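Local coordinates for uncharacterized protein PF1083 (Pyrococcus furiosus, PDB 3NRN) that binds adenosine monophosphate in a Rossmann-type nucleotide pocket and is probably a flavin-dependent oxidoreductase of the amine oxidase family, its substrate unknown, at residues A[66-71]-A[406-411]; A[179-184]-A[284-289]. All coordinates share one frame; numbering follows the deposited sequence.

Contact 1 (A[66-71]-A[406-411]); sequences AHLLRI and GSFSEW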
loop_
_atom_site.group_PDB
_atom_site.type_symbol
_atom_site.label_atom_id
_atom_site.label_comp_id
_atom_site.label_asym_id
_atom_site.label_seq_id
_atom_site.Cartn_x
_atom_site.Cartn_y
_atom_site.Cartn_z
ATOM N N ALA A 66 -9.633 6.496 -0.777
ATOM C CA ALA A 66 -10.653 7.295 -0.091
ATOM C C ALA A 66 -11.904 7.375 -0.957
ATOM O O ALA A 66 -13.017 7.225 -0.458
ATOM C CB ALA A 66 -10.143 8.689 0.197
ATOM N N HIS A 67 -11.719 7.596 -2.258
ATOM C CA HIS A 67 -12.865 7.691 -3.157
ATOM C C HIS A 67 -13.699 6.418 -3.129
ATOM O O HIS A 67 -14.922 6.477 -3.052
ATOM C CB HIS A 67 -12.428 7.959 -4.598
ATOM C CG HIS A 67 -13.578 8.082 -5.551
ATOM N ND1 HIS A 67 -14.553 9.048 -5.412
ATOM C CD2 HIS A 67 -13.941 7.333 -6.618
ATOM C CE1 HIS A 67 -15.468 8.886 -6.351
ATOM N NE2 HIS A 67 -15.121 7.851 -7.096
ATOM N N LEU A 68 -13.028 5.272 -3.196
ATOM C CA LEU A 68 -13.713 3.992 -3.181
ATOM C C LEU A 68 -14.473 3.800 -1.884
ATOM O O LEU A 68 -15.604 3.321 -1.886
ATOM C CB LEU A 68 -12.726 2.837 -3.345
ATOM C CG LEU A 68 -12.495 2.247 -4.731
ATOM C CD1 LEU A 68 -11.675 0.956 -4.573
ATOM C CD2 LEU A 68 -13.834 1.956 -5.411
ATOM N N LEU A 69 -13.844 4.161 -0.770
ATOM C CA LEU A 69 -14.499 4.020 0.521
ATOM C C LEU A 69 -15.736 4.918 0.577
ATOM O O LEU A 69 -16.780 4.512 1.091
ATOM C CB LEU A 69 -13.526 4.374 1.646
ATOM C CG LEU A 69 -12.314 3.438 1.702
ATOM C CD1 LEU A 69 -11.286 3.977 2.678
ATOM C CD2 LEU A 69 -12.772 2.034 2.103
ATOM N N ARG A 70 -15.631 6.131 0.039
ATOM C CA ARG A 70 -16.774 7.026 0.057
ATOM C C ARG A 70 -17.951 6.469 -0.742
ATOM O O ARG A 70 -19.066 6.406 -0.235
ATOM C CB ARG A 70 -16.408 8.417 -0.480
ATOM C CG ARG A 70 -17.585 9.408 -0.423
ATOM C CD ARG A 70 -17.182 10.825 -0.818
ATOM N NE ARG A 70 -16.102 11.328 0.030
ATOM C CZ ARG A 70 -15.580 12.547 -0.060
ATOM N NH1 ARG A 70 -16.036 13.409 -0.960
ATOM N NH2 ARG A 70 -14.592 12.903 0.750
ATOM N N ILE A 71 -17.712 6.044 -1.979
ATOM C CA ILE A 71 -18.811 5.535 -2.795
ATOM C C ILE A 71 -19.387 4.217 -2.284
ATOM O O ILE A 71 -20.517 3.864 -2.618
ATOM C CB ILE A 71 -18.402 5.403 -4.290
ATOM C CG1 ILE A 71 -17.332 4.324 -4.473
ATOM C CG2 ILE A 71 -17.865 6.744 -4.788
ATOM C CD1 ILE A 71 -17.055 3.999 -5.921
ATOM N N GLY A 406 -18.030 -1.728 -13.322
ATOM C CA GLY A 406 -17.831 -0.476 -12.610
ATOM C C GLY A 406 -17.237 0.579 -13.521
ATOM O O GLY A 406 -16.496 0.249 -14.444
ATOM N N SER A 407 -17.562 1.846 -13.276
ATOM C CA SER A 407 -17.031 2.936 -14.089
ATOM C C SER A 407 -16.546 4.063 -13.184
ATOM O O SER A 407 -17.278 4.521 -12.303
ATOM C CB SER A 407 -18.101 3.459 -15.049
ATOM O OG SER A 407 -17.535 4.373 -15.970
ATOM N N PHE A 408 -15.317 4.517 -13.414
ATOM C CA PHE A 408 -14.715 5.561 -12.589
ATOM C C PHE A 408 -14.112 6.697 -13.400
ATOM O O PHE A 408 -13.574 6.473 -14.476
ATOM C CB PHE A 408 -13.619 4.938 -11.724
ATOM C CG PHE A 408 -14.081 3.757 -10.942
ATOM C CD1 PHE A 408 -14.719 3.926 -9.721
ATOM C CD2 PHE A 408 -13.953 2.472 -11.465
ATOM C CE1 PHE A 408 -15.235 2.831 -9.028
ATOM C CE2 PHE A 408 -14.465 1.376 -10.783
ATOM C CZ PHE A 408 -15.107 1.557 -9.563
ATOM N N SER A 409 -14.185 7.911 -12.858
ATOM C CA SER A 409 -13.627 9.085 -13.516
ATOM C C SER A 409 -12.138 8.896 -13.715
ATOM O O SER A 409 -11.458 8.320 -12.863
ATOM C CB SER A 409 -13.838 10.335 -12.661
ATOM O OG SER A 409 -12.958 11.366 -13.074
ATOM N N GLU A 410 -11.613 9.404 -14.821
ATOM C CA GLU A 410 -10.192 9.258 -15.062
ATOM C C GLU A 410 -9.371 10.099 -14.088
ATOM O O GLU A 410 -8.146 10.012 -14.059
ATOM C CB GLU A 410 -9.864 9.580 -16.520
ATOM C CG GLU A 410 -10.469 8.548 -17.463
ATOM C CD GLU A 410 -9.803 8.517 -18.824
ATOM O OE1 GLU A 410 -8.573 8.294 -18.891
ATOM O OE2 GLU A 410 -10.518 8.705 -19.829
ATOM N N TRP A 411 -10.051 10.903 -13.280
ATOM C CA TRP A 411 -9.372 11.697 -12.258
ATOM C C TRP A 411 -8.765 10.724 -11.224
ATOM O O TRP A 411 -7.779 11.039 -10.556
ATOM C CB TRP A 411 -10.377 12.640 -11.578
ATOM C CG TRP A 411 -9.843 13.368 -10.376
ATOM C CD1 TRP A 411 -10.163 13.135 -9.068
ATOM C CD2 TRP A 411 -8.894 14.444 -10.370
ATOM N NE1 TRP A 411 -9.474 14.000 -8.247
ATOM C CE2 TRP A 411 -8.687 14.812 -9.020
ATOM C CE3 TRP A 411 -8.198 15.134 -11.375
ATOM C CZ2 TRP A 411 -7.810 15.843 -8.647
ATOM C CZ3 TRP A 411 -7.326 16.160 -11.003
ATOM C CH2 TRP A 411 -7.142 16.502 -9.650
#
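Phe-408, in the loop after helix 388-402, brings its ring against Leu-68 and Ile-71 of helix 64-72, two residues one helical turn apart. A single ring carbon does the touching: CE1 of Phe-408 lies 3.8 Å from CD1 of Ile-71 and 4.0 Å from CD2 of Leu-68. The Ile-71 methyl sits in the ring plane, at the edge, whereas the Leu-68 methyl approaches obliquely and its side chain crosses that of Phe-408 at about a right angle. CG of Phe-408 stands anti to its carbonyl carbon, beside its own backbone N (chi1 -53°), a setting that brings CE1 up to Leu-68 and Ile-71. No hydrogen bond links the segments and only side chains touch, consistent with the 9.6 Å between CA of Leu-68 and CA of Phe-408. Helix 64-72 packs here against helix 388-402 in what is probably the dinucleotide-binding half of the amine oxidase fold, with Met-397 and Leu-400 also touching the Phe-408 side chain and Glu-401 OE2 accepting from its backbone N. Further on, Ser-409 makes an ST turn, its OG taking the N-H of Trp-411 at 3.0 Å and a nearly straight 164°.

Contact 2 (A[179-184]-A[284-289]); sequences GGPGLI and NTIVFT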
loop_
_atom_site.group_PDB
_atom_site.type_symbol
_atom_site.label_atom_id
_atom_site.label_comp_id
_atom_site.label_asym_id
_atom_site.label_seq_id
_atom_site.Cartn_x
_atom_site.Cartn_y
_atom_site.Cartn_z
ATOM N N GLY A 179 -2.407 15.043 -3.768
ATOM C CA GLY A 179 -1.731 15.566 -2.596
ATOM C C GLY A 179 -0.977 14.588 -1.719
ATOM O O GLY A 179 -0.536 13.535 -2.181
ATOM N N GLY A 180 -0.831 14.960 -0.447
ATOM C CA GLY A 180 -0.114 14.150 0.521
ATOM C C GLY A 180 -0.954 13.103 1.222
ATOM O O GLY A 180 -2.138 12.957 0.924
ATOM N N PRO A 181 -0.368 12.378 2.191
ATOM C CA PRO A 181 -1.011 11.319 2.969
ATOM C C PRO A 181 -1.989 11.781 4.033
ATOM O O PRO A 181 -2.148 12.972 4.289
ATOM C CB PRO A 181 0.176 10.593 3.583
ATOM C CG PRO A 181 1.062 11.741 3.941
ATOM C CD PRO A 181 0.998 12.623 2.692
ATOM N N GLY A 182 -2.631 10.801 4.660
ATOM C CA GLY A 182 -3.588 11.073 5.709
ATOM C C GLY A 182 -3.648 9.895 6.655
ATOM O O GLY A 182 -3.468 8.748 6.236
ATOM N N LEU A 183 -3.889 10.183 7.930
ATOM C CA LEU A 183 -3.986 9.163 8.965
ATOM C C LEU A 183 -5.429 8.684 9.093
ATOM O O LEU A 183 -6.367 9.408 8.758
ATOM C CB LEU A 183 -3.512 9.726 10.305
ATOM C CG LEU A 183 -2.042 10.140 10.424
ATOM C CD1 LEU A 183 -1.771 10.661 11.835
ATOM C CD2 LEU A 183 -1.147 8.950 10.130
ATOM N N ILE A 184 -5.594 7.463 9.593
ATOM C CA ILE A 184 -6.904 6.853 9.754
ATOM C C ILE A 184 -7.286 6.685 11.225
ATOM O O ILE A 184 -6.611 5.973 11.966
ATOM C CB ILE A 184 -6.933 5.448 9.121
ATOM C CG1 ILE A 184 -6.269 5.474 7.741
ATOM C CG2 ILE A 184 -8.366 4.964 9.022
ATOM C CD1 ILE A 184 -6.067 4.108 7.157
ATOM N N ASN A 284 0.457 15.111 12.805
ATOM C CA ASN A 284 -0.056 14.459 11.601
ATOM C C ASN A 284 0.729 14.862 10.358
ATOM O O ASN A 284 0.350 15.796 9.647
ATOM C CB ASN A 284 -1.536 14.802 11.396
ATOM C CG ASN A 284 -2.145 14.067 10.216
ATOM O OD1 ASN A 284 -1.480 13.267 9.557
ATOM N ND2 ASN A 284 -3.420 14.334 9.945
ATOM N N THR A 285 1.817 14.144 10.099
ATOM C CA THR A 285 2.666 14.401 8.938
ATOM C C THR A 285 3.630 13.224 8.802
ATOM O O THR A 285 3.644 12.326 9.645
ATOM C CB THR A 285 3.502 15.697 9.127
ATOM O OG1 THR A 285 2.659 16.748 9.603
ATOM C CG2 THR A 285 4.114 16.143 7.808
ATOM N N ILE A 286 4.417 13.217 7.735
ATOM C CA ILE A 286 5.411 12.170 7.544
ATOM C C ILE A 286 6.754 12.875 7.437
ATOM O O ILE A 286 6.826 14.010 6.970
ATOM C CB ILE A 286 5.176 11.361 6.255
ATOM C CG1 ILE A 286 5.079 12.303 5.057
ATOM C CG2 ILE A 286 3.931 10.512 6.397
ATOM C CD1 ILE A 286 4.885 11.589 3.736
ATOM N N VAL A 287 7.813 12.211 7.878
ATOM C CA VAL A 287 9.140 12.805 7.809
ATOM C C VAL A 287 10.087 11.943 6.990
ATOM O O VAL A 287 10.366 10.803 7.353
ATOM C CB VAL A 287 9.754 12.991 9.217
ATOM C CG1 VAL A 287 11.143 13.623 9.098
ATOM C CG2 VAL A 287 8.842 13.855 10.072
ATOM N N PHE A 288 10.568 12.490 5.881
ATOM C CA PHE A 288 11.510 11.776 5.035
ATOM C C PHE A 288 12.880 11.873 5.698
ATOM O O PHE A 288 13.212 12.898 6.288
ATOM C CB PHE A 288 11.535 12.397 3.640
ATOM C CG PHE A 288 10.315 12.091 2.833
ATOM C CD1 PHE A 288 10.160 10.844 2.235
ATOM C CD2 PHE A 288 9.290 13.029 2.707
ATOM C CE1 PHE A 288 9.000 10.531 1.525
ATOM C CE2 PHE A 288 8.126 12.725 1.999
ATOM C CZ PHE A 288 7.982 11.473 1.408
ATOM N N THR A 289 13.671 10.810 5.603
ATOM C CA THR A 289 14.984 10.793 6.237
ATOM C C THR A 289 16.125 10.536 5.255
ATOM O O THR A 289 16.809 9.517 5.332
ATOM C CB THR A 289 15.026 9.727 7.348
ATOM O OG1 THR A 289 14.728 8.443 6.783
ATOM C CG2 THR A 289 13.989 10.041 8.430
#
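Pro-181 meets Ile-286 through the CG corner of its ring, just after helix 165-178 has ended at Gly-179, whose phi of 74° marks the break from helical geometry. CG of Pro-181 lies 3.8 Å from CD1 of Ile-286 and 4.0 Å from its CG2, so the proline ring corner rests against both branches of the isoleucine; Met-56 of strand 56-57 touches both residues. At Gly-182 the chain enters the central strand of a three-stranded antiparallel sheet. Leu-183 then comes at Asn-284 from the opposite direction, its CG 3.3 Å and its CD1 3.5 Å from OD1 of Asn-284. The asparagine amide gets there because its CG is anti to the backbone N (chi1 -176°). OD1 of Asn-284 is hydrogen-bonded to Ser-81 OG and its ND2 donates to Val-79 O, which ties the amide to the edge strand 78-80 and the residues following it. Shortening Leu-183 to an alanine is likely to open a gap beside the amide and strip OD1 of Asn-284 of its aliphatic cover. The end-to-end directions of 181-183 and 284-286 lie 135° apart and no hydrogen bond links the segments, so the three-stranded sheet and the mixed sheet containing strand 286-288 join here through side chains. The chemistry is therefore one apolar contact, Pro-181 with Ile-286, beside a leucine in van der Waals contact with a buried amide oxygen, the amide being satisfied by Val-79 O and Ser-81 OG.

Following the chain from the N terminus, the Rossmann-type nucleotide-binding start comes first, and helix 64-72 then supplies the first half of contact 1. Contact 2 begins after helix 165-178 with strand 182-184 and closes at 284-289, a loop of about 100 residues. Contact 1 closes only near the C terminus, at 406-411, some 335 residues after it opened; contact 2 is thus nested inside it, and the two do not cross. Their centres lie 22 Å apart and their nearest atoms about 7 Å, without touching. Contact 1 brings the C-terminal loop back to an early helix, whereas contact 2 ties together two parts that both lie within the long loop so closed.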